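PDB 5KBP: glycosyl hydrolase, family 38 from Enterococcus faecalis, which probably cleaves alpha-mannosidic linkages, as expected of a metal-dependent alpha-mannosidase of glycoside hydrolase family 38. Local coordinates for residues N106-H111 with N871-P876; T417-V422 with T651-S656; I426-F431 with Q483-K488; L521-A526 with I592-N597; E533-K538 with L545-K550. All coordinates share one frame; numbering follows the deposited sequence.

How the contacts relate
Contacts 2, 4 and 5 cluster in the C-terminal beta-rich part of the chain, with centres about 15 to 17 Å apart. Contact 2 touches both neighbours: L522 of contact 4 packs on I653 and K654, while I535 and V537 of contact 5 meet the tip of M652. Contact 3 shares strand 416-430 with contact 2, yet its centre lies about 31 Å away, beside the second subunit; a sulfate ion, probably from the crystallisation liquor, lies about 6 Å from its R428 side chain. Contact 1, about 37 Å or more from the others between centres, ties the N-terminal region to the last beta sandwich. All five lie away from calcium-binding F253 and Y256.

Contact 1: residues N106-H111 with N871-P876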
# COMPACT_ATOMS: atom_id res chain seq x y z
N ASN A 106 19.39 7.18 7.83
CA ASN A 106 19.56 7.38 6.39
C ASN A 106 21.04 7.31 6.01
O ASN A 106 21.38 6.75 4.96
CB ASN A 106 18.96 8.72 5.97
CG ASN A 106 18.94 8.90 4.47
OD1 ASN A 106 18.72 7.95 3.72
ND2 ASN A 106 19.17 10.13 4.02
N MET A 107 21.91 7.87 6.84
CA MET A 107 23.34 7.82 6.56
C MET A 107 23.93 6.46 6.94
O MET A 107 24.82 5.95 6.25
CB MET A 107 24.07 8.93 7.31
CG MET A 107 23.34 10.27 7.30
SD MET A 107 24.23 11.58 8.18
CE MET A 107 25.45 12.01 6.95
N LEU A 108 23.43 5.87 8.03
CA LEU A 108 23.93 4.57 8.47
C LEU A 108 23.61 3.48 7.44
O LEU A 108 24.47 2.68 7.08
CB LEU A 108 23.34 4.22 9.84
CG LEU A 108 23.90 3.05 10.66
CD1 LEU A 108 23.21 1.74 10.32
CD2 LEU A 108 25.41 2.93 10.49
N ILE A 109 22.37 3.46 6.96
CA ILE A 109 21.99 2.47 5.96
C ILE A 109 22.61 2.80 4.61
O ILE A 109 23.04 1.91 3.87
CB ILE A 109 20.45 2.36 5.87
CG1 ILE A 109 19.89 1.79 7.18
CG2 ILE A 109 20.03 1.49 4.69
CD1 ILE A 109 18.40 1.57 7.16
N GLY A 110 22.67 4.09 4.27
CA GLY A 110 23.35 4.49 3.04
C GLY A 110 24.80 4.05 3.02
O GLY A 110 25.32 3.64 1.98
N HIS A 111 25.47 4.12 4.17
CA HIS A 111 26.85 3.67 4.26
C HIS A 111 26.95 2.16 4.11
O HIS A 111 27.73 1.65 3.29
CB HIS A 111 27.47 4.12 5.58
CG HIS A 111 28.84 3.57 5.83
ND1 HIS A 111 29.08 2.52 6.70
CD2 HIS A 111 30.05 3.91 5.32
CE1 HIS A 111 30.37 2.25 6.71
NE2 HIS A 111 30.98 3.08 5.88
N ASN A 871 31.19 7.52 16.36
CA ASN A 871 30.41 8.38 15.48
C ASN A 871 29.00 7.80 15.37
O ASN A 871 28.63 6.85 16.07
CB ASN A 871 31.11 8.52 14.13
CG ASN A 871 31.45 7.19 13.49
OD1 ASN A 871 30.76 6.19 13.70
ND2 ASN A 871 32.51 7.17 12.70
N VAL A 872 28.18 8.36 14.47
CA VAL A 872 26.84 7.80 14.27
C VAL A 872 26.85 6.56 13.40
O VAL A 872 25.83 5.86 13.32
CB VAL A 872 25.89 8.85 13.65
CG1 VAL A 872 25.77 10.06 14.57
CG2 VAL A 872 26.35 9.24 12.26
N LEU A 873 27.98 6.25 12.75
CA LEU A 873 28.16 4.97 12.08
C LEU A 873 28.63 3.88 13.03
O LEU A 873 28.97 2.78 12.57
CB LEU A 873 29.14 5.11 10.92
CG LEU A 873 28.76 6.11 9.82
CD1 LEU A 873 29.77 6.06 8.69
CD2 LEU A 873 27.35 5.85 9.31
N GLU A 874 28.66 4.17 14.34
CA GLU A 874 28.97 3.20 15.39
C GLU A 874 30.41 2.69 15.32
O GLU A 874 30.71 1.59 15.77
CB GLU A 874 27.99 2.02 15.35
CG GLU A 874 26.56 2.41 15.69
CD GLU A 874 25.54 1.48 15.08
OE1 GLU A 874 24.40 1.93 14.82
OE2 GLU A 874 25.86 0.30 14.84
N GLU A 875 31.31 3.50 14.77
CA GLU A 875 32.73 3.17 14.74
C GLU A 875 33.52 4.14 15.61
O GLU A 875 33.15 5.31 15.73
CB GLU A 875 33.28 3.19 13.31
CG GLU A 875 32.67 2.13 12.41
CD GLU A 875 32.81 0.73 12.97
OE1 GLU A 875 33.84 0.43 13.61
OE2 GLU A 875 31.88 -0.08 12.78
N PRO A 876 34.62 3.68 16.22
CA PRO A 876 35.34 4.53 17.18
C PRO A 876 35.78 5.85 16.56
O PRO A 876 36.14 5.92 15.38
CB PRO A 876 36.55 3.67 17.57
CG PRO A 876 36.10 2.27 17.33
CD PRO A 876 35.20 2.33 16.13
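L873, third residue of a type I beta turn running from N871 to E874, brings its CA to within 5.6 Å of L108 CA on helix 100-117. No hydrogen bond crosses between the two segments, and the turn is stiffened from within. E874 N bonds back to N871 O, and E875 N gives N871 OD1 a nearly straight bond (2.9 Å, N-H...O 169°), reaching it from above the plane of the amide. Held in this way, the turn presents both methyls of L873 to the helix. The CD2 branch lies flank to flank with L108, the two side chains running in opposite senses, and meets L108 CD2 at 3.7 Å; it also rests 4.0 Å from M107 O. The turn belongs to the loop between strands 864-870 and 892-897 of the C-terminal beta sandwich, so the contact fastens that sandwich to a helix of the N-terminal family 38 region some 760 residues earlier. The other branch, CD1, settles over the imidazole of H111 in a CH-pi contact, 4.0 Å from the ring centroid and 12° off the normal. With CG anti to the backbone N (chi1 173°), H111 swings its imidazole out from the helix, and one face meets this methyl; ND1 is buried with no partner in the model. E874 adds a looser touch, its OE1 4.3 Å from L108 CG, while that carboxylate forms a salt bridge with K835.

Contact 2: residues T417-V422 with T651-S656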
# COMPACT_ATOMS: atom_id res chain seq x y z
N THR A 417 6.97 10.24 34.62
CA THR A 417 5.86 10.35 35.55
C THR A 417 4.56 10.29 34.75
O THR A 417 4.36 11.11 33.85
CB THR A 417 5.94 11.64 36.36
OG1 THR A 417 7.11 11.63 37.17
CG2 THR A 417 4.71 11.78 37.24
N GLU A 418 3.69 9.34 35.09
CA GLU A 418 2.51 9.10 34.28
C GLU A 418 1.52 8.25 35.06
O GLU A 418 1.92 7.33 35.78
CB GLU A 418 2.88 8.41 32.96
CG GLU A 418 1.72 7.87 32.15
CD GLU A 418 2.15 7.31 30.82
OE1 GLU A 418 3.08 7.88 30.21
OE2 GLU A 418 1.57 6.30 30.38
N VAL A 419 0.24 8.56 34.93
CA VAL A 419 -0.84 7.72 35.43
C VAL A 419 -1.11 6.65 34.38
O VAL A 419 -1.69 6.94 33.33
CB VAL A 419 -2.10 8.53 35.75
CG1 VAL A 419 -3.24 7.60 36.14
CG2 VAL A 419 -1.82 9.52 36.86
N VAL A 420 -0.68 5.42 34.65
CA VAL A 420 -0.63 4.36 33.65
C VAL A 420 -1.87 3.50 33.75
O VAL A 420 -2.50 3.39 34.81
CB VAL A 420 0.66 3.52 33.81
CG1 VAL A 420 0.92 2.69 32.57
CG2 VAL A 420 1.84 4.42 34.12
N THR A 421 -2.23 2.88 32.63
CA THR A 421 -3.32 1.91 32.55
C THR A 421 -2.75 0.58 32.07
O THR A 421 -2.01 0.55 31.07
CB THR A 421 -4.43 2.40 31.61
OG1 THR A 421 -5.40 3.15 32.35
CG2 THR A 421 -5.11 1.24 30.90
N VAL A 422 -3.07 -0.50 32.77
CA VAL A 422 -2.56 -1.83 32.46
C VAL A 422 -3.74 -2.80 32.41
O VAL A 422 -4.52 -2.88 33.37
CB VAL A 422 -1.52 -2.30 33.50
CG1 VAL A 422 -1.14 -3.75 33.24
CG2 VAL A 422 -0.29 -1.41 33.47
N THR A 651 -6.27 17.21 30.19
CA THR A 651 -5.94 16.24 31.22
C THR A 651 -4.80 16.75 32.10
O THR A 651 -3.83 17.33 31.60
CB THR A 651 -5.55 14.89 30.60
OG1 THR A 651 -6.57 14.47 29.68
CG2 THR A 651 -5.39 13.83 31.68
N MET A 652 -4.93 16.53 33.40
CA MET A 652 -3.91 16.87 34.38
C MET A 652 -3.73 15.72 35.35
O MET A 652 -4.71 15.12 35.80
CB MET A 652 -4.27 18.15 35.15
CG MET A 652 -3.45 18.36 36.42
SD MET A 652 -4.18 19.53 37.58
CE MET A 652 -4.07 21.03 36.62
N ILE A 653 -2.48 15.40 35.67
CA ILE A 653 -2.16 14.40 36.67
C ILE A 653 -1.51 15.09 37.87
O ILE A 653 -1.09 16.25 37.81
CB ILE A 653 -1.26 13.28 36.12
CG1 ILE A 653 0.12 13.81 35.76
CG2 ILE A 653 -1.91 12.64 34.90
CD1 ILE A 653 1.07 12.75 35.25
N LYS A 654 -1.44 14.36 38.99
CA LYS A 654 -1.02 14.96 40.25
C LYS A 654 0.47 15.29 40.25
O LYS A 654 0.87 16.37 40.70
CB LYS A 654 -1.35 14.03 41.41
CG LYS A 654 -0.76 14.46 42.75
CD LYS A 654 -1.05 13.44 43.84
CE LYS A 654 -0.39 13.84 45.15
NZ LYS A 654 -0.67 12.86 46.24
N GLU A 655 1.31 14.38 39.75
CA GLU A 655 2.75 14.47 39.92
C GLU A 655 3.47 15.05 38.70
O GLU A 655 4.65 14.77 38.48
CB GLU A 655 3.32 13.10 40.26
CG GLU A 655 2.66 12.41 41.45
CD GLU A 655 3.09 13.00 42.78
OE1 GLU A 655 3.87 13.97 42.79
OE2 GLU A 655 2.65 12.47 43.82
N SER A 656 2.78 15.88 37.91
CA SER A 656 3.41 16.48 36.74
C SER A 656 2.80 17.84 36.47
O SER A 656 1.61 18.05 36.68
CB SER A 656 3.27 15.58 35.50
OG SER A 656 3.77 16.24 34.35
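One apolar contact joins V419 and I653 where strand 417-422 passes strand segment 651-653 at 108° between their N-to-C directions, with the axes 8.2 Å apart. V419 CG2 lies 3.7 Å from I653 CG2, the two side chains running antiparallel, flank to flank. I653 uses its longer branch differently: a chi1 of 67° tucks CG1 over its own main chain, and from there CD1 extends to the neighbouring backbone, 4.0 Å from E418 CA and 3.9 Å from T417 O.

Methyl-to-backbone contact dominates at the T417 end. T417 CG2 presses close to E655 O, at 3.2 Å, and also packs against E655 CB at 3.6 Å. T417 uses its two branches separately: OG1 is hydrogen-bonded to E498 N on the adjoining strand, whereas CG2 faces the loop at E655.

Hydrogen bonds across the two segments are absent, as suits strands of different sheets meeting at a steep angle. E655 bends about its CB-CG bond, turning its carboxylate from T417, and makes a long, weak ion pair with K497.

Strand 416-430 is an outer strand of a three-stranded antiparallel sheet, bonded to strand 483-499, and V420 and V422 pack on strand 404-410. On the other side, strand 641-653 runs between 601-613 and 659-667 in a nine-stranded antiparallel sheet.

Contact 3: residues I426-F431 with Q483-K488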
# COMPACT_ATOMS: atom_id res chain seq x y z
N ILE A 426 -7.41 -11.95 33.99
CA ILE A 426 -7.65 -12.62 35.26
C ILE A 426 -8.22 -14.02 35.10
O ILE A 426 -8.09 -14.83 36.03
CB ILE A 426 -8.56 -11.77 36.17
CG1 ILE A 426 -9.91 -11.50 35.48
CG2 ILE A 426 -7.88 -10.46 36.54
CD1 ILE A 426 -10.89 -10.74 36.35
N GLU A 427 -8.84 -14.33 33.97
CA GLU A 427 -9.37 -15.66 33.72
C GLU A 427 -9.24 -15.98 32.24
O GLU A 427 -9.10 -15.09 31.40
CB GLU A 427 -10.83 -15.78 34.17
CG GLU A 427 -10.99 -16.10 35.65
CD GLU A 427 -12.03 -15.24 36.33
OE1 GLU A 427 -12.75 -14.51 35.62
OE2 GLU A 427 -12.13 -15.30 37.57
N ARG A 428 -9.29 -17.27 31.92
CA ARG A 428 -9.05 -17.73 30.56
C ARG A 428 -9.70 -19.08 30.36
O ARG A 428 -9.36 -20.04 31.05
CB ARG A 428 -7.55 -17.79 30.28
CG ARG A 428 -7.18 -18.27 28.89
CD ARG A 428 -5.99 -17.49 28.37
NE ARG A 428 -5.02 -18.34 27.69
CZ ARG A 428 -3.89 -17.89 27.15
NH1 ARG A 428 -3.59 -16.60 27.21
NH2 ARG A 428 -3.06 -18.73 26.54
N LEU A 429 -10.64 -19.17 29.41
CA LEU A 429 -11.31 -20.42 29.08
C LEU A 429 -10.94 -20.82 27.66
O LEU A 429 -11.48 -20.25 26.69
CB LEU A 429 -12.83 -20.27 29.22
CG LEU A 429 -13.38 -19.83 30.57
CD1 LEU A 429 -14.91 -19.84 30.55
CD2 LEU A 429 -12.85 -20.71 31.70
N PRO A 430 -10.04 -21.78 27.47
CA PRO A 430 -9.69 -22.20 26.11
C PRO A 430 -10.87 -22.83 25.39
O PRO A 430 -11.83 -23.29 26.01
CB PRO A 430 -8.57 -23.23 26.33
CG PRO A 430 -8.05 -22.95 27.71
CD PRO A 430 -9.24 -22.48 28.49
N PHE A 431 -10.79 -22.83 24.06
CA PHE A 431 -11.92 -23.30 23.26
C PHE A 431 -12.18 -24.79 23.43
O PHE A 431 -13.32 -25.23 23.31
CB PHE A 431 -11.70 -22.97 21.78
CG PHE A 431 -12.18 -21.61 21.38
CD1 PHE A 431 -12.48 -20.65 22.34
CD2 PHE A 431 -12.37 -21.29 20.04
CE1 PHE A 431 -12.93 -19.40 21.97
CE2 PHE A 431 -12.82 -20.04 19.67
CZ PHE A 431 -13.10 -19.09 20.63
N GLN A 483 -3.85 -20.92 19.71
CA GLN A 483 -4.57 -21.28 20.93
C GLN A 483 -5.71 -20.29 21.16
O GLN A 483 -5.50 -19.22 21.76
CB GLN A 483 -3.63 -21.32 22.13
CG GLN A 483 -2.49 -22.32 21.99
CD GLN A 483 -1.48 -22.18 23.10
OE1 GLN A 483 -1.43 -21.16 23.79
NE2 GLN A 483 -0.65 -23.20 23.28
N PRO A 484 -6.92 -20.61 20.71
CA PRO A 484 -8.05 -19.70 20.91
C PRO A 484 -8.70 -19.88 22.27
O PRO A 484 -8.70 -20.97 22.85
CB PRO A 484 -9.01 -20.10 19.79
CG PRO A 484 -8.77 -21.57 19.62
CD PRO A 484 -7.30 -21.79 19.92
N TYR A 485 -9.27 -18.79 22.78
CA TYR A 485 -9.88 -18.82 24.10
C TYR A 485 -10.81 -17.63 24.27
O TYR A 485 -10.77 -16.66 23.51
CB TYR A 485 -8.82 -18.81 25.21
CG TYR A 485 -7.84 -17.67 25.14
CD1 TYR A 485 -8.15 -16.42 25.67
CD2 TYR A 485 -6.59 -17.84 24.55
CE1 TYR A 485 -7.25 -15.37 25.61
CE2 TYR A 485 -5.68 -16.79 24.49
CZ TYR A 485 -6.02 -15.56 25.01
OH TYR A 485 -5.11 -14.53 24.95
N MET A 486 -11.67 -17.73 25.28
CA MET A 486 -12.42 -16.60 25.81
C MET A 486 -11.78 -16.18 27.13
O MET A 486 -11.48 -17.03 27.97
CB MET A 486 -13.89 -16.97 26.04
CG MET A 486 -14.68 -17.22 24.76
SD MET A 486 -14.81 -15.74 23.74
CE MET A 486 -16.10 -16.24 22.60
N ALA A 487 -11.55 -14.89 27.29
CA ALA A 487 -10.83 -14.38 28.45
C ALA A 487 -11.57 -13.22 29.09
O ALA A 487 -12.42 -12.58 28.46
CB ALA A 487 -9.41 -13.94 28.08
N LYS A 488 -11.24 -12.97 30.35
CA LYS A 488 -11.74 -11.81 31.08
C LYS A 488 -10.55 -10.95 31.47
O LYS A 488 -9.56 -11.45 32.02
CB LYS A 488 -12.52 -12.23 32.33
CG LYS A 488 -13.23 -11.08 33.03
CD LYS A 488 -14.24 -11.59 34.04
CE LYS A 488 -15.11 -10.46 34.56
NZ LYS A 488 -16.21 -10.96 35.43
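A classic beta bulge opens this antiparallel strand pair: I426 and E427 together face K488, and both bond to its backbone. I426 N reaches K488 O at 3.0 Å, whereas K488 N approaches E427 O from above the carbonyl plane, at 3.2 Å. Past the bulge the ladder becomes regular, with L429 and M486 as a hydrogen-bonded pair; L429 N to M486 O is short (2.7 Å) and almost straight (173°). F431 N to P484 O closes the far end.

On the face bearing R428, P430, Y485 and A487, the guanidinium of R428 lies flat on the phenol ring of Y485, centres 3.9 Å apart and planes only 9° from parallel, a cation-pi stack. R428 CD precedes it over the middle of the ring, 3.5 Å from the centroid. The Y485 ring gets there through a chi1 of 55°, which sets CG astride its own backbone, flanked by N on one side and C on the other. D475 probably steadies the pair electrostatically: it forms a salt bridge with R428 NH2 and takes a weak hydrogen bond from Y485 OH.

Beyond the ladder, F431 covers P484, whose CB stands 3.8 Å from the ring centroid in a CH-pi contact. W760 of the second subunit packs on both residues. The arrangement is that of a diagonal cross-strand stack on one face, next to a classic bulge, in a twisted antiparallel sheet.

Contact 4: residues L521-A526 with I592-N597; sequences LLAQPA and ITNKEN
N597 grips A523 through both ends of its side-chain amide, and this is the tight part of the contact. OD1 accepts a hydrogen bond from A523 N at 3.1 Å, while ND2 donates to A523 O, also at 3.1 Å, so one carboxamide serves both polar atoms of the same residue much as a neighbouring strand would. Neither bond is ideal: each donor stands above the plane of the carbonyl it meets, by 36° at OD1 and 45° at A523 O. Between these bonds the methyl of A523 presses against the amide, its CB 3.3 Å from N597 OD1. The amide is placed there by an extended side chain, CG anti to the backbone N (chi1 -167°). N594 ND2 approaches the same methyl, A523 CB, at 3.7 Å and makes a weak hydrogen bond to E596 O in its own strand.

The solvent side is formed by L521 and P525, both exposed residues. L521 is still close at its base, with CB 3.4 Å from N597 OD1, and crosses the amide at about a right angle. P525 is looser: it touches N594, CB to CB 4.2 Å, and its CD comes as near to N597 ND2.

Strand 523-524 pairs with strand 529-531, and A523 also touches A602 and Y604 of strand 601-613. That strand is the sheet partner of 591-597, an edge strand of the nine-stranded antiparallel sheet; strand 591-597 bulges where K595 and E596 both face S603.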
# COMPACT_ATOMS: atom_id res chain seq x y z
N LEU A 521 -9.22 15.68 45.52
CA LEU A 521 -9.52 15.60 44.10
C LEU A 521 -8.90 16.77 43.36
O LEU A 521 -9.00 17.92 43.80
CB LEU A 521 -11.03 15.58 43.89
CG LEU A 521 -11.80 14.47 44.62
CD1 LEU A 521 -13.30 14.57 44.33
CD2 LEU A 521 -11.27 13.11 44.24
N LEU A 522 -8.24 16.48 42.23
CA LEU A 522 -7.54 17.52 41.49
C LEU A 522 -8.50 18.53 40.88
O LEU A 522 -8.12 19.69 40.69
CB LEU A 522 -6.68 16.89 40.39
CG LEU A 522 -5.49 16.04 40.85
CD1 LEU A 522 -4.74 15.49 39.64
CD2 LEU A 522 -4.55 16.85 41.73
N ALA A 523 -9.72 18.12 40.56
CA ALA A 523 -10.66 18.96 39.84
C ALA A 523 -11.75 19.49 40.78
O ALA A 523 -12.19 18.79 41.69
CB ALA A 523 -11.31 18.19 38.69
N GLN A 524 -12.16 20.73 40.53
CA GLN A 524 -13.29 21.36 41.20
C GLN A 524 -14.37 21.60 40.15
O GLN A 524 -14.38 22.65 39.49
CB GLN A 524 -12.89 22.68 41.87
CG GLN A 524 -11.87 22.53 43.00
CD GLN A 524 -10.47 22.24 42.50
OE1 GLN A 524 -10.01 22.83 41.52
NE2 GLN A 524 -9.78 21.32 43.16
N PRO A 525 -15.29 20.65 39.95
CA PRO A 525 -16.19 20.74 38.79
C PRO A 525 -17.21 21.86 38.88
O PRO A 525 -17.73 22.27 37.83
CB PRO A 525 -16.88 19.36 38.78
CG PRO A 525 -16.82 18.91 40.20
CD PRO A 525 -15.52 19.44 40.75
N ALA A 526 -17.53 22.36 40.07
CA ALA A 526 -18.54 23.40 40.18
C ALA A 526 -18.12 24.68 39.49
O ALA A 526 -18.97 25.47 39.07
CB ALA A 526 -18.87 23.67 41.65
N ILE A 592 -18.57 22.54 28.69
CA ILE A 592 -17.50 21.99 29.52
C ILE A 592 -18.08 20.91 30.41
O ILE A 592 -19.10 21.13 31.08
CB ILE A 592 -16.82 23.09 30.35
CG1 ILE A 592 -16.69 24.37 29.52
CG2 ILE A 592 -15.45 22.63 30.83
CD1 ILE A 592 -16.31 25.59 30.34
N THR A 593 -17.44 19.75 30.43
CA THR A 593 -17.89 18.62 31.23
C THR A 593 -16.68 17.92 31.83
O THR A 593 -15.74 17.58 31.12
CB THR A 593 -18.70 17.62 30.39
OG1 THR A 593 -19.81 18.30 29.78
CG2 THR A 593 -19.23 16.49 31.25
N ASN A 594 -16.71 17.72 33.15
CA ASN A 594 -15.67 16.96 33.83
C ASN A 594 -15.90 15.47 33.62
O ASN A 594 -16.95 14.94 34.00
CB ASN A 594 -15.65 17.30 35.32
CG ASN A 594 -14.63 16.49 36.09
OD1 ASN A 594 -14.98 15.60 36.87
ND2 ASN A 594 -13.35 16.78 35.88
N LYS A 595 -14.92 14.80 33.02
CA LYS A 595 -15.01 13.38 32.71
C LYS A 595 -14.40 12.50 33.80
O LYS A 595 -15.03 11.53 34.23
CB LYS A 595 -14.33 13.09 31.36
CG LYS A 595 -15.03 13.71 30.17
CD LYS A 595 -16.42 13.14 29.98
CE LYS A 595 -17.13 13.76 28.79
NZ LYS A 595 -18.49 13.20 28.60
N GLU A 596 -13.19 12.82 34.24
CA GLU A 596 -12.53 12.07 35.29
C GLU A 596 -12.11 13.02 36.41
O GLU A 596 -11.78 14.18 36.16
CB GLU A 596 -11.29 11.33 34.76
CG GLU A 596 -11.62 10.19 33.81
CD GLU A 596 -10.40 9.71 33.04
OE1 GLU A 596 -10.04 10.35 32.03
OE2 GLU A 596 -9.80 8.69 33.45
N ASN A 597 -12.15 12.52 37.64
CA ASN A 597 -11.72 13.30 38.80
C ASN A 597 -11.27 12.34 39.88
O ASN A 597 -12.06 11.54 40.38
CB ASN A 597 -12.84 14.20 39.31
CG ASN A 597 -12.34 15.24 40.30
OD1 ASN A 597 -11.14 15.42 40.48
ND2 ASN A 597 -13.27 15.93 40.95

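Contact 5: residues E533-K538 with L545-K550; sequences EFIQVK and LTIADK
K550 and F534 meet where the paired strands 535-538 and 545-549 of a beta hairpin end, with K550 N bonded to F534 O at 2.8 Å. From there the side chain of K550 reaches over to the other segment. Its CB lies 3.5 Å from F534 O, and CG stays over the same carbonyl. The chain then bends about the CG-CD bond (chi3 71°) after CD has passed on to the next carbonyl, 3.7 Å from I535 O; CD also brushes the CB of Q536. At the tip, NZ is held by a hydrogen bond to N532 O, and a long, weak ion pair to E531 adds to it. The aliphatic shaft thus crosses over the start of the partner strand.

The backbones run antiparallel, 163° between their directions. Q536 pairs with A548 and K538 with T546, each through two hydrogen bonds; of these T546 N to K538 O is the straightest (172°), at 2.9 Å. Between the bonded pairs, CA-H...O contacts such as I547 CA to Q536 O, 3.3 Å, accompany the regular bonds.

One face is apolar at its middle. I547 and V537 stand abreast, both rising from this face, with I547 CD1 3.6 Å from V537 CG2, while the CG2 branch of I547 meets I535 CB at 3.9 Å.

I535 and V537 also pack on L659 of strand 659-667, and I547 on L559. Within its own sheet the hairpin is flanked by strand 529-531 beside 535-539 and by strand 555-566 beside 545-549.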
# COMPACT_ATOMS: atom_id res chain seq x y z
N GLU A 533 0.20 20.85 42.52
CA GLU A 533 1.25 21.60 43.20
C GLU A 533 2.06 22.47 42.25
O GLU A 533 2.97 23.17 42.70
CB GLU A 533 2.18 20.63 43.94
CG GLU A 533 2.88 19.64 43.04
CD GLU A 533 3.61 18.56 43.82
OE1 GLU A 533 3.03 17.49 44.04
OE2 GLU A 533 4.77 18.80 44.21
N PHE A 534 1.74 22.45 40.95
CA PHE A 534 2.47 23.24 39.97
C PHE A 534 1.61 24.30 39.30
O PHE A 534 2.03 25.46 39.20
CB PHE A 534 3.08 22.32 38.89
CG PHE A 534 3.81 21.13 39.44
CD1 PHE A 534 5.06 21.27 40.02
CD2 PHE A 534 3.25 19.87 39.36
CE1 PHE A 534 5.73 20.18 40.51
CE2 PHE A 534 3.92 18.77 39.85
CZ PHE A 534 5.16 18.92 40.43
N ILE A 535 0.42 23.93 38.82
CA ILE A 535 -0.41 24.82 38.03
C ILE A 535 -1.82 24.85 38.60
O ILE A 535 -2.28 23.90 39.23
CB ILE A 535 -0.44 24.38 36.54
CG1 ILE A 535 -0.95 22.94 36.42
CG2 ILE A 535 0.93 24.51 35.91
CD1 ILE A 535 -0.99 22.43 35.00
N GLN A 536 -2.51 25.97 38.36
CA GLN A 536 -3.91 26.14 38.72
C GLN A 536 -4.67 26.49 37.44
O GLN A 536 -4.40 27.53 36.82
CB GLN A 536 -4.08 27.23 39.78
CG GLN A 536 -5.39 27.15 40.56
CD GLN A 536 -6.57 27.72 39.81
OE1 GLN A 536 -6.41 28.50 38.87
NE2 GLN A 536 -7.78 27.34 40.23
N VAL A 537 -5.60 25.63 37.05
CA VAL A 537 -6.25 25.71 35.74
C VAL A 537 -7.70 26.12 35.93
O VAL A 537 -8.44 25.51 36.72
CB VAL A 537 -6.15 24.37 34.99
CG1 VAL A 537 -6.91 24.44 33.67
CG2 VAL A 537 -4.70 24.01 34.76
N LYS A 538 -8.12 27.15 35.20
CA LYS A 538 -9.51 27.56 35.10
C LYS A 538 -9.94 27.46 33.65
O LYS A 538 -9.23 27.95 32.76
CB LYS A 538 -9.72 28.98 35.63
CG LYS A 538 -11.07 29.61 35.26
CD LYS A 538 -12.24 28.82 35.83
CE LYS A 538 -13.58 29.44 35.43
NZ LYS A 538 -13.75 30.81 35.99
N LEU A 545 -8.22 28.72 28.40
CA LEU A 545 -7.64 28.34 29.68
C LEU A 545 -6.95 29.54 30.32
O LEU A 545 -6.29 30.33 29.65
CB LEU A 545 -6.63 27.20 29.51
CG LEU A 545 -7.12 25.96 28.76
CD1 LEU A 545 -6.04 24.88 28.79
CD2 LEU A 545 -8.41 25.44 29.37
N THR A 546 -7.11 29.66 31.64
CA THR A 546 -6.38 30.62 32.45
C THR A 546 -5.57 29.83 33.47
O THR A 546 -6.13 29.27 34.41
CB THR A 546 -7.32 31.61 33.14
OG1 THR A 546 -7.96 32.42 32.14
CG2 THR A 546 -6.54 32.51 34.09
N ILE A 547 -4.25 29.79 33.28
CA ILE A 547 -3.36 28.97 34.09
C ILE A 547 -2.55 29.88 35.01
O ILE A 547 -2.16 30.99 34.63
CB ILE A 547 -2.42 28.12 33.21
CG1 ILE A 547 -3.18 27.57 32.00
CG2 ILE A 547 -1.83 26.98 34.02
CD1 ILE A 547 -4.30 26.63 32.34
N ALA A 548 -2.31 29.40 36.23
CA ALA A 548 -1.48 30.10 37.21
C ALA A 548 -0.33 29.19 37.62
O ALA A 548 -0.57 28.10 38.14
CB ALA A 548 -2.30 30.53 38.43
N ASP A 549 0.89 29.64 37.37
CA ASP A 549 2.09 28.90 37.78
C ASP A 549 2.26 29.10 39.28
O ASP A 549 2.68 30.16 39.73
CB ASP A 549 3.31 29.37 37.01
CG ASP A 549 4.47 28.40 37.09
OD1 ASP A 549 4.61 27.71 38.13
OD2 ASP A 549 5.25 28.32 36.12
N LYS A 550 1.91 28.07 40.07
CA LYS A 550 1.93 28.20 41.52
C LYS A 550 3.34 28.29 42.09
O LYS A 550 3.50 28.73 43.23
CB LYS A 550 1.18 27.03 42.16
CG LYS A 550 -0.27 26.93 41.73
CD LYS A 550 -0.95 25.67 42.24
CE LYS A 550 -1.17 25.71 43.74
NZ LYS A 550 -1.97 24.55 44.21